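Local atomic coordinates of sesquisabinene B synthase 2 (Santalum album, PDB entry 6A2A), a protein that probably cyclises farnesyl diphosphate to the sesquiterpene sesquisabinene B, with magnesium or manganese ions as cofactor. Residues Glu67-Ile72 / Tyr95-Glu100; Asn120-Ser125 / Asp159-Leu164; Ser165-Ser170 / His209-Pro214; Gly291-Pro296 / Leu522-Asn527; Cys453-Ile458 / Asn527-Ser532. One frame throughout, in Å; residues are numbered along the deposited sequence.

Followed from the N terminus, contact 1 closes the first loop, bringing the end of helix 55-73 against the start of helix 98-110. Contacts 2 and 3 come next in series: helix 160-170 lies beside helix 121-133 with its first half and meets the end of helix 201-212 with its second. Those three contacts belong to the N-terminal helical domain. Contact 4 closes the longest span, 225 residues from helix 281-292 to helix 521-535, and contact 5 a shorter one of 68. The two cross along the chain and share Asn527, so helix 521-535 is held by the segment 291-296 and by helix 447-462 in the C-terminal bundle. Contacts 1 and 4 also touch, through Tyr95 and Phe294.

Contact 1 (Glu67-Ile72 / Tyr95-Glu100)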
# COMPACT_ATOMS: atom_id res chain seq x y z
N GLU A 67 15.11 28.81 -19.96
CA GLU A 67 16.34 29.62 -20.03
C GLU A 67 17.55 28.71 -20.18
O GLU A 67 18.42 29.01 -20.94
CB GLU A 67 16.49 30.58 -18.85
CG GLU A 67 15.54 31.76 -18.90
CD GLU A 67 15.56 32.64 -17.67
OE1 GLU A 67 14.48 33.13 -17.28
OE2 GLU A 67 16.64 32.84 -17.11
N VAL A 68 17.57 27.55 -19.49
CA VAL A 68 18.71 26.68 -19.58
C VAL A 68 18.71 25.97 -20.94
O VAL A 68 19.73 25.74 -21.49
CB VAL A 68 18.73 25.70 -18.39
CG1 VAL A 68 19.73 24.58 -18.63
CG2 VAL A 68 19.03 26.41 -17.08
N LYS A 69 17.57 25.61 -21.48
CA LYS A 69 17.53 25.04 -22.81
C LYS A 69 18.19 26.00 -23.81
O LYS A 69 18.91 25.61 -24.71
CB LYS A 69 16.11 24.93 -23.37
CG LYS A 69 15.27 23.76 -22.90
CD LYS A 69 14.04 23.60 -23.76
CE LYS A 69 13.00 22.71 -23.14
NZ LYS A 69 11.90 22.46 -24.10
N SER A 70 17.81 27.25 -23.67
CA SER A 70 18.33 28.30 -24.55
C SER A 70 19.85 28.33 -24.48
O SER A 70 20.50 28.37 -25.54
CB SER A 70 17.70 29.64 -24.23
OG SER A 70 16.37 29.67 -24.70
N LEU A 71 20.39 28.27 -23.25
CA LEU A 71 21.83 28.26 -23.03
C LEU A 71 22.48 27.04 -23.69
O LEU A 71 23.50 27.16 -24.32
CB LEU A 71 22.13 28.28 -21.53
CG LEU A 71 21.72 29.55 -20.79
CD1 LEU A 71 21.76 29.34 -19.28
CD2 LEU A 71 22.66 30.68 -21.16
N ILE A 72 21.89 25.86 -23.54
CA ILE A 72 22.47 24.68 -24.14
C ILE A 72 22.49 24.85 -25.67
O ILE A 72 23.38 24.36 -26.36
CB ILE A 72 21.71 23.40 -23.70
CG1 ILE A 72 21.77 23.17 -22.18
CG2 ILE A 72 22.24 22.20 -24.45
CD1 ILE A 72 20.84 22.10 -21.65
N TYR A 95 18.68 14.51 -17.67
CA TYR A 95 17.36 13.89 -17.95
C TYR A 95 16.33 14.94 -18.36
O TYR A 95 15.34 14.59 -19.04
CB TYR A 95 16.85 13.09 -16.74
CG TYR A 95 16.24 13.93 -15.65
CD1 TYR A 95 17.00 14.74 -14.82
CD2 TYR A 95 14.86 13.98 -15.48
CE1 TYR A 95 16.41 15.56 -13.87
CE2 TYR A 95 14.27 14.74 -14.51
CZ TYR A 95 15.04 15.58 -13.74
OH TYR A 95 14.42 16.33 -12.80
N GLN A 96 16.55 16.21 -17.99
CA GLN A 96 15.66 17.29 -18.43
C GLN A 96 16.04 17.87 -19.81
O GLN A 96 15.22 18.59 -20.38
CB GLN A 96 15.66 18.45 -17.42
CG GLN A 96 15.02 18.18 -16.07
CD GLN A 96 13.52 18.22 -16.09
OE1 GLN A 96 12.91 18.01 -17.14
NE2 GLN A 96 12.91 18.39 -14.93
N PHE A 97 17.19 17.55 -20.37
CA PHE A 97 17.72 18.25 -21.56
C PHE A 97 18.30 17.23 -22.52
O PHE A 97 19.24 17.51 -23.18
CB PHE A 97 18.75 19.32 -21.15
CG PHE A 97 18.18 20.36 -20.23
CD1 PHE A 97 17.23 21.28 -20.67
CD2 PHE A 97 18.60 20.46 -18.91
CE1 PHE A 97 16.67 22.21 -19.82
CE2 PHE A 97 18.06 21.41 -18.07
CZ PHE A 97 17.11 22.30 -18.52
N GLU A 98 17.70 16.04 -22.64
CA GLU A 98 18.36 14.97 -23.36
C GLU A 98 18.54 15.33 -24.85
O GLU A 98 19.60 15.09 -25.42
CB GLU A 98 17.55 13.67 -23.25
CG GLU A 98 17.55 13.06 -21.85
CD GLU A 98 18.82 12.35 -21.43
OE1 GLU A 98 19.82 12.34 -22.18
OE2 GLU A 98 18.81 11.82 -20.28
N THR A 99 17.50 15.85 -25.45
CA THR A 99 17.52 16.25 -26.87
C THR A 99 18.59 17.33 -27.09
O THR A 99 19.45 17.21 -27.94
CB THR A 99 16.12 16.71 -27.31
OG1 THR A 99 15.37 15.49 -27.44
CG2 THR A 99 16.12 17.50 -28.59
N GLU A 100 18.53 18.37 -26.29
CA GLU A 100 19.41 19.52 -26.49
C GLU A 100 20.87 19.14 -26.23
O GLU A 100 21.77 19.62 -26.94
CB GLU A 100 19.02 20.67 -25.57
CG GLU A 100 17.60 21.17 -25.79
CD GLU A 100 16.47 20.37 -25.17
OE1 GLU A 100 16.75 19.35 -24.50
OE2 GLU A 100 15.31 20.77 -25.38
O HOH W 1 21.39 22.26 -28.02
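Phe97 packs its ring against Val68, Lys69 and Ile72, the last one turn further along helix 55-73. Val68 CG1 lies over one face of the ring, 3.5 Å from Phe97 CZ, while the aliphatic start of Lys69 comes to the edge, with CG 3.7 Å from Phe97 CE1. Ile72 works nearer the root of the ring: its CD1 reaches Phe97 CG at 3.5 Å from an oblique direction. A large flat hydrocarbon suits this place because it can touch all three side chains at once.

Ile72 has a second task. Its other branch, CG2, stands anti to the backbone N and packs on Glu100 CB at 3.7 Å, so the beta-branched residue serves two partners, one with each arm. Glu100 bends at its second torsion (chi2 80°), and OE2 comes to 3.5 Å from Lys69 CD. The methylene chain of Lys69 thus does most of the touching. Its ammonium nitrogen NZ is 4.0 Å from Glu100 OE2, too far for a salt bridge, and is paired instead with Glu66. Between the two backbones, one water donates to Glu100 O at 2.9 Å and, more weakly, to Ile72 O.

Within the N-terminal alpha-helical domain of the terpene synthase, helix 78-90 closes the buried part, with Phe84 and Ile85 against Ile72 and Val88 against Phe97, and helix 239-270 brings Leu241 to Val68.

Contact 2 (Asn120-Ser125 / Asp159-Leu164); sequences NLHATS and DVKGLL
Lys161 lays its CE carbon over the imidazole of His122, 3.5 Å from the ring centroid and 15° off the ring normal. This is a CH-pi contact made by the methylene next to the ammonium group, whose hydrogens are probably made more positive by the charge. Both side chains leave their helices with CG anti to the backbone N (chi1 166° for His122), and the lysine turns only at its last torsion. Beside them Leu121 CD2 packs on the backbone of the other helix, 3.6 Å from Gly162 O.

Gly162, without a side chain, suits the close approach of helices 121-133 and 160-170, whose starts run side by side, nearly parallel, in the N-terminal alpha-helical domain: the short axes pass 8.0 Å apart at 22°, and His122 N comes to 4.0 Å from Gly162 CA.

Further out, both helix starts are capped. Asn120 OD1 accepts from Ala123 N at 3.0 Å, and Asp159 OD1 from Gly162 N at 3.1 Å. A water bridges the two starts, accepting from His122 N and donating to Asp159 OD2. The imidazole itself is fixed by Ser165 at ND1 and Glu83 at NE2. Replacing His122 by a leucine would probably leave Ser165 and Glu83 without this mate and Lys161 CE without its aromatic face.

With both ring nitrogens bonded, one of them to a carboxylate, the imidazole may carry some positive charge even beneath a lysine.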
# COMPACT_ATOMS: atom_id res chain seq x y z
N ASN A 120 45.89 20.42 -26.57
CA ASN A 120 45.32 20.84 -25.30
C ASN A 120 44.83 19.61 -24.53
O ASN A 120 43.83 19.05 -24.96
CB ASN A 120 44.16 21.78 -25.58
CG ASN A 120 43.57 22.36 -24.32
OD1 ASN A 120 43.47 21.65 -23.30
ND2 ASN A 120 43.15 23.61 -24.39
N LEU A 121 45.51 19.21 -23.46
CA LEU A 121 45.20 17.94 -22.76
C LEU A 121 43.78 17.97 -22.18
O LEU A 121 43.05 16.97 -22.35
CB LEU A 121 46.22 17.65 -21.67
CG LEU A 121 46.02 16.32 -20.94
CD1 LEU A 121 46.14 15.13 -21.92
CD2 LEU A 121 46.98 16.19 -19.80
N HIS A 122 43.39 19.08 -21.54
CA HIS A 122 42.03 19.20 -21.02
C HIS A 122 40.97 19.03 -22.11
O HIS A 122 40.01 18.30 -21.95
CB HIS A 122 41.82 20.53 -20.31
CG HIS A 122 40.40 20.87 -20.04
ND1 HIS A 122 39.62 20.14 -19.16
CD2 HIS A 122 39.64 21.89 -20.47
CE1 HIS A 122 38.44 20.70 -19.09
NE2 HIS A 122 38.42 21.79 -19.89
N ALA A 123 41.08 19.78 -23.20
CA ALA A 123 40.08 19.80 -24.22
C ALA A 123 40.02 18.45 -24.94
O ALA A 123 38.91 18.01 -25.29
CB ALA A 123 40.36 20.89 -25.24
N THR A 124 41.16 17.87 -25.15
CA THR A 124 41.24 16.62 -25.87
C THR A 124 40.53 15.54 -25.04
O THR A 124 39.73 14.76 -25.59
CB THR A 124 42.68 16.17 -26.13
OG1 THR A 124 43.37 17.08 -27.02
CG2 THR A 124 42.70 14.79 -26.78
N SER A 125 40.81 15.57 -23.76
CA SER A 125 40.32 14.56 -22.78
C SER A 125 38.82 14.72 -22.63
O SER A 125 38.05 13.74 -22.69
CB SER A 125 41.03 14.76 -21.43
OG SER A 125 42.41 14.45 -21.43
N ASP A 159 49.96 21.20 -15.21
CA ASP A 159 48.60 21.59 -15.55
C ASP A 159 47.60 20.64 -14.87
O ASP A 159 47.18 19.63 -15.47
CB ASP A 159 48.43 21.52 -17.06
CG ASP A 159 46.99 21.64 -17.53
OD1 ASP A 159 46.15 22.22 -16.78
OD2 ASP A 159 46.69 21.14 -18.66
N VAL A 160 47.19 20.94 -13.64
CA VAL A 160 46.32 19.97 -12.87
C VAL A 160 44.96 19.78 -13.52
O VAL A 160 44.41 18.60 -13.48
CB VAL A 160 46.19 20.38 -11.39
CG1 VAL A 160 45.25 19.45 -10.62
CG2 VAL A 160 47.54 20.41 -10.71
N LYS A 161 44.33 20.82 -14.08
CA LYS A 161 43.04 20.68 -14.70
C LYS A 161 43.16 19.64 -15.82
O LYS A 161 42.27 18.78 -15.99
CB LYS A 161 42.58 22.03 -15.23
CG LYS A 161 41.24 22.08 -15.94
CD LYS A 161 41.04 23.40 -16.64
CE LYS A 161 39.69 23.52 -17.30
NZ LYS A 161 38.60 23.37 -16.31
N GLY A 162 44.22 19.75 -16.59
CA GLY A 162 44.55 18.77 -17.68
C GLY A 162 44.66 17.33 -17.17
O GLY A 162 44.03 16.40 -17.74
N LEU A 163 45.43 17.14 -16.13
CA LEU A 163 45.62 15.85 -15.54
C LEU A 163 44.27 15.29 -15.10
O LEU A 163 44.04 14.11 -15.31
CB LEU A 163 46.55 15.87 -14.34
CG LEU A 163 48.04 16.11 -14.61
CD1 LEU A 163 48.77 16.18 -13.28
CD2 LEU A 163 48.64 15.01 -15.47
N LEU A 164 43.45 16.08 -14.41
CA LEU A 164 42.15 15.58 -13.89
C LEU A 164 41.27 15.21 -15.08
O LEU A 164 40.57 14.19 -15.04
CB LEU A 164 41.46 16.66 -13.05
CG LEU A 164 40.06 16.31 -12.52
CD1 LEU A 164 40.15 15.08 -11.62
CD2 LEU A 164 39.46 17.46 -11.73
O HOH W 2 45.24 21.30 -20.69

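Contact 3 (Ser165-Ser170 / His209-Pro214); sequences SLYEAS and HALDLP
Tyr167 OH donates a short hydrogen bond, 2.6 Å long, to Ala210 O. The hydroxyl arrives 38° out of the carbonyl plane, while the acceptor sits at the edge of the tyrosine ring. Ala210 lies in the last turn of helix 201-212, where its carbonyl would ordinarily look four residues on for an N-H; that residue is Pro214, which has none. The phenol supplies the missing donor. A phenylalanine in place of Tyr167 is likely to leave this buried carbonyl without its hydroxyl partner.

The tyrosine reaches so far because its CG stands anti to the backbone N (chi1 172°), sending the ring straight out from helix 160-170. On the way the ring is packed by small and aliphatic groups: Ala210 CB is 3.8 Å from Tyr167 CE2, and Pro214 CB is 3.9 Å from the same carbon. Alanine fits because a methyl lets the ring come down close to the backbone.

Glu168 runs alongside, bent at chi2. Its OE1 touches Pro214 CA at 3.4 Å and accepts from the N-H of Leu215, whereas OE2 takes a water that also donates to Leu213 O. The buried carboxylate is thereby spent on the chain just beyond the helix.

Neighbouring helices joined near their C-terminal ends in this way build the mainly alpha-helical N-terminal domain of plant terpene synthases, here with a side chain completing a helix end that is followed by a proline.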
# COMPACT_ATOMS: atom_id res chain seq x y z
N SER A 165 41.28 16.02 -16.14
CA SER A 165 40.39 15.65 -17.27
C SER A 165 40.88 14.35 -17.94
O SER A 165 40.04 13.46 -18.31
CB SER A 165 40.32 16.79 -18.24
OG SER A 165 39.59 17.87 -17.70
N LEU A 166 42.16 14.13 -18.02
CA LEU A 166 42.71 12.90 -18.59
C LEU A 166 42.31 11.69 -17.74
O LEU A 166 41.90 10.64 -18.25
CB LEU A 166 44.23 13.01 -18.65
CG LEU A 166 44.99 11.80 -19.18
CD1 LEU A 166 44.59 11.52 -20.62
CD2 LEU A 166 46.47 12.01 -19.08
N TYR A 167 42.50 11.85 -16.42
CA TYR A 167 42.09 10.83 -15.46
C TYR A 167 40.63 10.47 -15.72
O TYR A 167 40.34 9.27 -15.83
CB TYR A 167 42.25 11.32 -14.02
CG TYR A 167 41.68 10.40 -12.96
CD1 TYR A 167 42.44 9.39 -12.41
CD2 TYR A 167 40.45 10.65 -12.42
CE1 TYR A 167 41.97 8.61 -11.37
CE2 TYR A 167 39.92 9.84 -11.43
CZ TYR A 167 40.71 8.85 -10.86
OH TYR A 167 40.18 8.10 -9.84
N GLU A 168 39.72 11.43 -15.75
CA GLU A 168 38.33 11.15 -15.85
C GLU A 168 38.02 10.47 -17.20
O GLU A 168 37.20 9.57 -17.28
CB GLU A 168 37.47 12.39 -15.75
CG GLU A 168 37.54 13.08 -14.40
CD GLU A 168 36.81 12.38 -13.25
OE1 GLU A 168 36.55 11.14 -13.35
OE2 GLU A 168 36.43 13.10 -12.28
N ALA A 169 38.69 10.93 -18.25
CA ALA A 169 38.47 10.38 -19.61
C ALA A 169 38.90 8.92 -19.74
O ALA A 169 38.23 8.15 -20.51
CB ALA A 169 39.21 11.24 -20.63
N SER A 170 39.92 8.52 -19.05
CA SER A 170 40.55 7.23 -19.14
C SER A 170 39.55 6.10 -18.84
O SER A 170 39.69 5.00 -19.42
CB SER A 170 41.76 7.10 -18.30
OG SER A 170 41.47 6.99 -16.92
N HIS A 209 37.98 14.16 -4.73
CA HIS A 209 36.73 13.50 -5.01
C HIS A 209 36.96 12.49 -6.12
O HIS A 209 36.52 11.33 -6.03
CB HIS A 209 35.69 14.51 -5.38
CG HIS A 209 34.28 14.03 -5.47
ND1 HIS A 209 33.53 13.79 -4.35
CD2 HIS A 209 33.44 13.93 -6.52
CE1 HIS A 209 32.28 13.55 -4.69
NE2 HIS A 209 32.18 13.63 -6.01
N ALA A 210 37.67 12.90 -7.15
CA ALA A 210 37.97 12.04 -8.29
C ALA A 210 38.86 10.86 -7.94
O ALA A 210 38.65 9.74 -8.44
CB ALA A 210 38.62 12.83 -9.39
N LEU A 211 39.89 11.07 -7.13
CA LEU A 211 40.79 10.01 -6.73
C LEU A 211 40.04 8.96 -5.88
O LEU A 211 40.37 7.76 -5.94
CB LEU A 211 41.97 10.61 -5.98
CG LEU A 211 42.98 11.33 -6.89
CD1 LEU A 211 44.03 12.03 -6.04
CD2 LEU A 211 43.66 10.35 -7.84
N ASP A 212 39.07 9.39 -5.10
CA ASP A 212 38.19 8.44 -4.39
C ASP A 212 37.39 7.61 -5.37
O ASP A 212 37.40 6.36 -5.26
CB ASP A 212 37.24 9.16 -3.43
CG ASP A 212 37.93 9.65 -2.17
OD1 ASP A 212 39.07 9.32 -1.88
OD2 ASP A 212 37.26 10.42 -1.49
N LEU A 213 36.67 8.24 -6.30
CA LEU A 213 35.92 7.55 -7.38
C LEU A 213 35.88 8.46 -8.61
O LEU A 213 35.48 9.62 -8.50
CB LEU A 213 34.48 7.23 -6.98
CG LEU A 213 34.27 6.06 -6.02
CD1 LEU A 213 32.82 6.02 -5.58
CD2 LEU A 213 34.69 4.74 -6.60
N PRO A 214 36.24 7.94 -9.78
CA PRO A 214 36.04 8.73 -10.99
C PRO A 214 34.57 9.06 -11.26
O PRO A 214 33.67 8.34 -10.81
CB PRO A 214 36.65 7.90 -12.12
CG PRO A 214 36.72 6.52 -11.57
CD PRO A 214 36.82 6.62 -10.06
O HOH W 3 35.02 12.43 -9.87

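Contact 4 (Gly291-Pro296 / Leu522-Asn527)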
# COMPACT_ATOMS: atom_id res chain seq x y z
N GLY A 291 20.32 5.60 -6.46
CA GLY A 291 21.49 5.47 -7.31
C GLY A 291 21.19 4.72 -8.61
O GLY A 291 21.71 5.06 -9.67
N MET A 292 20.37 3.68 -8.54
CA MET A 292 19.99 2.90 -9.70
C MET A 292 19.13 3.73 -10.65
O MET A 292 19.35 3.66 -11.84
CB MET A 292 19.23 1.61 -9.31
CG MET A 292 18.77 0.81 -10.47
SD MET A 292 17.82 -0.65 -9.85
CE MET A 292 17.56 -1.52 -11.37
N LEU A 293 18.15 4.46 -10.13
CA LEU A 293 17.25 5.27 -10.98
C LEU A 293 16.65 6.32 -10.06
O LEU A 293 16.08 6.01 -9.03
CB LEU A 293 16.21 4.39 -11.71
CG LEU A 293 15.05 3.79 -10.90
CD1 LEU A 293 14.11 2.98 -11.77
CD2 LEU A 293 15.50 2.88 -9.76
N PHE A 294 16.83 7.62 -10.42
CA PHE A 294 16.34 8.69 -9.58
C PHE A 294 15.16 9.44 -10.23
O PHE A 294 14.43 10.17 -9.52
CB PHE A 294 17.48 9.68 -9.25
CG PHE A 294 17.81 10.55 -10.45
CD1 PHE A 294 17.08 11.69 -10.71
CD2 PHE A 294 18.81 10.18 -11.34
CE1 PHE A 294 17.37 12.46 -11.83
CE2 PHE A 294 19.03 10.90 -12.51
CZ PHE A 294 18.34 12.07 -12.71
N GLU A 295 14.95 9.31 -11.54
CA GLU A 295 13.99 10.16 -12.23
C GLU A 295 12.57 10.00 -11.69
O GLU A 295 12.04 8.90 -11.51
CB GLU A 295 14.01 9.91 -13.74
CG GLU A 295 15.35 10.11 -14.37
CD GLU A 295 16.39 9.00 -14.37
OE1 GLU A 295 16.39 8.10 -13.48
OE2 GLU A 295 17.32 9.12 -15.20
N PRO A 296 11.88 11.12 -11.46
CA PRO A 296 10.52 11.06 -11.06
C PRO A 296 9.62 10.17 -11.92
O PRO A 296 8.72 9.47 -11.33
CB PRO A 296 10.02 12.49 -11.18
CG PRO A 296 11.24 13.31 -10.97
CD PRO A 296 12.41 12.48 -11.44
N LEU A 522 19.33 -0.01 -20.26
CA LEU A 522 20.73 0.24 -20.43
C LEU A 522 21.29 1.06 -19.27
O LEU A 522 22.38 0.78 -18.78
CB LEU A 522 20.90 1.04 -21.73
CG LEU A 522 20.63 0.27 -23.01
CD1 LEU A 522 20.63 1.28 -24.17
CD2 LEU A 522 21.64 -0.84 -23.23
N SER A 523 20.57 2.09 -18.87
CA SER A 523 21.01 2.93 -17.72
C SER A 523 20.99 2.15 -16.39
O SER A 523 21.93 2.33 -15.59
CB SER A 523 20.17 4.14 -17.62
OG SER A 523 20.48 5.00 -18.70
N PHE A 524 19.96 1.32 -16.18
CA PHE A 524 19.83 0.57 -14.91
C PHE A 524 21.07 -0.30 -14.74
O PHE A 524 21.58 -0.44 -13.64
CB PHE A 524 18.60 -0.33 -14.87
CG PHE A 524 17.24 0.31 -14.95
CD1 PHE A 524 17.05 1.67 -14.73
CD2 PHE A 524 16.13 -0.45 -15.29
CE1 PHE A 524 15.78 2.23 -14.82
CE2 PHE A 524 14.87 0.11 -15.37
CZ PHE A 524 14.69 1.46 -15.14
N THR A 525 21.49 -0.95 -15.83
CA THR A 525 22.54 -1.95 -15.76
C THR A 525 23.88 -1.31 -15.37
O THR A 525 24.67 -1.87 -14.65
CB THR A 525 22.59 -2.74 -17.08
OG1 THR A 525 21.34 -3.39 -17.26
CG2 THR A 525 23.67 -3.78 -17.11
N VAL A 526 24.09 -0.07 -15.84
CA VAL A 526 25.27 0.65 -15.51
C VAL A 526 25.13 1.25 -14.10
O VAL A 526 26.10 1.20 -13.36
CB VAL A 526 25.62 1.73 -16.54
CG1 VAL A 526 26.90 2.43 -16.09
CG2 VAL A 526 25.80 1.10 -17.92
N ASN A 527 24.00 1.81 -13.78
CA ASN A 527 23.84 2.62 -12.58
C ASN A 527 23.87 1.70 -11.35
O ASN A 527 24.27 2.18 -10.31
CB ASN A 527 22.61 3.50 -12.69
CG ASN A 527 22.87 4.69 -13.57
OD1 ASN A 527 23.96 5.25 -13.50
ND2 ASN A 527 21.92 5.06 -14.40
O HOH W 4 23.62 6.57 -10.96
O HOH W 5 18.93 4.58 -14.40
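The Phe524 ring meets Leu293 obliquely, with Leu293 CD1 3.6 Å from Phe524 CE1. Met292 also comes in obliquely, near the root of the ring, its CE methyl 3.8 Å from Phe524 CB, and a water lies in the ring plane at the edge. The extended methionine, straight through all its torsions, is long and flexible enough to lay a methyl there. Leu293 holds CG in the crowded position between backbone N and carbonyl carbon (chi1 73°); CB already points to the phenylalanine, and from there CD1 reaches both CE1 and CZ of the ring.

Asn527 deals with the backbone. Its CB sits 3.4 Å from Met292 O and 3.5 Å from Gly291 O, at the end of helix 281-292, where successive carbonyls run out of helical partners. Two waters lie between the segments. One donates to Met292 O at 2.8 Å and accepts from Asn527 ND2 at 3.0 Å; the other is near Gly291 O and, only weakly, Asn527 OD1. An amide suits the spot, offering both a donor and an acceptor, and OD1 also accepts from Arg530.

Ser426 and Thr430 of helix 419-430 and Leu298 adjoin Phe524. The arrangement, a helix C-terminus set against the flank of a later helix, belongs to the antiparallel alpha-helical bundle of the class I terpene synthase fold, away from the metal-binding residues.

Contact 5 (Cys453-Ile458 / Asn527-Ser532)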
# COMPACT_ATOMS: atom_id res chain seq x y z
N CYS A 453 26.43 -7.67 -13.03
CA CYS A 453 26.28 -8.47 -11.79
C CYS A 453 27.65 -8.84 -11.22
O CYS A 453 27.79 -8.77 -10.04
CB CYS A 453 25.44 -9.72 -12.05
SG CYS A 453 23.80 -9.30 -12.68
N ILE A 454 28.60 -9.23 -12.04
CA ILE A 454 29.93 -9.56 -11.47
C ILE A 454 30.51 -8.30 -10.82
O ILE A 454 31.03 -8.40 -9.74
CB ILE A 454 30.87 -10.16 -12.53
CG1 ILE A 454 30.35 -11.51 -13.00
CG2 ILE A 454 32.26 -10.28 -11.97
CD1 ILE A 454 31.19 -12.16 -14.05
N LEU A 455 30.42 -7.17 -11.51
CA LEU A 455 30.94 -5.92 -10.92
C LEU A 455 30.33 -5.64 -9.55
O LEU A 455 31.07 -5.36 -8.57
CB LEU A 455 30.67 -4.76 -11.90
CG LEU A 455 31.73 -4.64 -13.00
CD1 LEU A 455 31.21 -3.78 -14.13
CD2 LEU A 455 33.03 -4.09 -12.42
N CYS A 456 29.00 -5.75 -9.42
CA CYS A 456 28.36 -5.44 -8.14
C CYS A 456 28.91 -6.34 -7.03
O CYS A 456 29.19 -5.89 -5.89
CB CYS A 456 26.84 -5.56 -8.27
SG CYS A 456 26.11 -4.26 -9.30
N ARG A 457 29.10 -7.64 -7.36
CA ARG A 457 29.64 -8.60 -6.43
C ARG A 457 31.10 -8.28 -6.07
O ARG A 457 31.41 -8.16 -4.88
CB ARG A 457 29.53 -10.03 -6.97
CG ARG A 457 30.32 -11.06 -6.19
CD ARG A 457 30.17 -11.18 -4.72
NE ARG A 457 28.81 -11.50 -4.28
CZ ARG A 457 28.36 -11.44 -3.05
NH1 ARG A 457 29.07 -10.86 -2.09
NH2 ARG A 457 27.12 -11.88 -2.81
N ILE A 458 31.96 -8.06 -7.02
CA ILE A 458 33.35 -7.83 -6.70
C ILE A 458 33.53 -6.50 -5.96
O ILE A 458 34.34 -6.40 -4.99
CB ILE A 458 34.22 -7.90 -7.95
CG1 ILE A 458 34.33 -9.35 -8.42
CG2 ILE A 458 35.57 -7.27 -7.67
CD1 ILE A 458 35.10 -9.50 -9.73
N ASN A 527 24.00 1.81 -13.78
CA ASN A 527 23.84 2.62 -12.58
C ASN A 527 23.87 1.70 -11.35
O ASN A 527 24.27 2.18 -10.31
CB ASN A 527 22.61 3.50 -12.69
CG ASN A 527 22.87 4.69 -13.57
OD1 ASN A 527 23.96 5.25 -13.50
ND2 ASN A 527 21.92 5.06 -14.40
N VAL A 528 23.45 0.41 -11.45
CA VAL A 528 23.64 -0.46 -10.24
C VAL A 528 25.11 -0.57 -9.88
O VAL A 528 25.46 -0.73 -8.72
CB VAL A 528 22.98 -1.86 -10.33
CG1 VAL A 528 21.49 -1.75 -10.42
CG2 VAL A 528 23.50 -2.70 -11.48
N VAL A 529 26.00 -0.57 -10.87
CA VAL A 529 27.40 -0.66 -10.60
C VAL A 529 27.87 0.60 -9.84
O VAL A 529 28.61 0.51 -8.85
CB VAL A 529 28.22 -0.88 -11.88
CG1 VAL A 529 29.69 -0.98 -11.55
CG2 VAL A 529 27.74 -2.13 -12.66
N ARG A 530 27.44 1.73 -10.36
CA ARG A 530 27.80 3.03 -9.72
C ARG A 530 27.29 3.05 -8.27
O ARG A 530 28.03 3.48 -7.36
CB ARG A 530 27.20 4.15 -10.56
CG ARG A 530 27.90 4.36 -11.88
CD ARG A 530 27.04 5.16 -12.85
NE ARG A 530 27.88 5.50 -14.00
CZ ARG A 530 27.42 5.99 -15.15
NH1 ARG A 530 26.11 6.13 -15.36
NH2 ARG A 530 28.29 6.34 -16.10
N GLY A 531 26.06 2.57 -8.07
CA GLY A 531 25.54 2.42 -6.70
C GLY A 531 26.47 1.59 -5.84
O GLY A 531 26.69 1.95 -4.68
N SER A 532 26.99 0.47 -6.35
CA SER A 532 27.88 -0.37 -5.57
C SER A 532 29.18 0.35 -5.22
O SER A 532 29.65 0.27 -4.09
CB SER A 532 28.14 -1.70 -6.29
OG SER A 532 26.91 -2.39 -6.41
O HOH W 6 26.86 -4.67 -4.62
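In the class I terpene synthase bundle, helix 447-462 carries the metal ligand Asn460, and here it runs beside helix 521-535. The short segments are nearly parallel, 5° apart in direction, with axes approaching to 8.9 Å. Cys456 puts its SG against the other helix, 3.7 Å from Val528 CG2 and 3.6 Å from Val528 O. A thiol is small and only mildly polar, which lets it sit against both a methyl and a carbonyl. On one flank Leu455 lays CB and CD1 across the fork of Val529, with CB 3.9 Å from Val529 CG1; the two methyls of a valine present a broad, rigid surface to a leucine. Trp503 of helix 489-510 adjoins the same leucine.

Ser532 brings the polar element. Its OG is 3.5 Å from Cys456 SG, and its chief partner is the hydroxyl of Tyr288, which also bonds to Val528 O. The side chains of Ser532 and Asn460 are about 6 Å apart, so this polar cluster lies close to a metal-binding residue; no ion is bound here. A small hydroxyl fits between close helices, and a water ties it to the facing backbone, 2.9 Å from Ser532 OG and donating to Cys456 O.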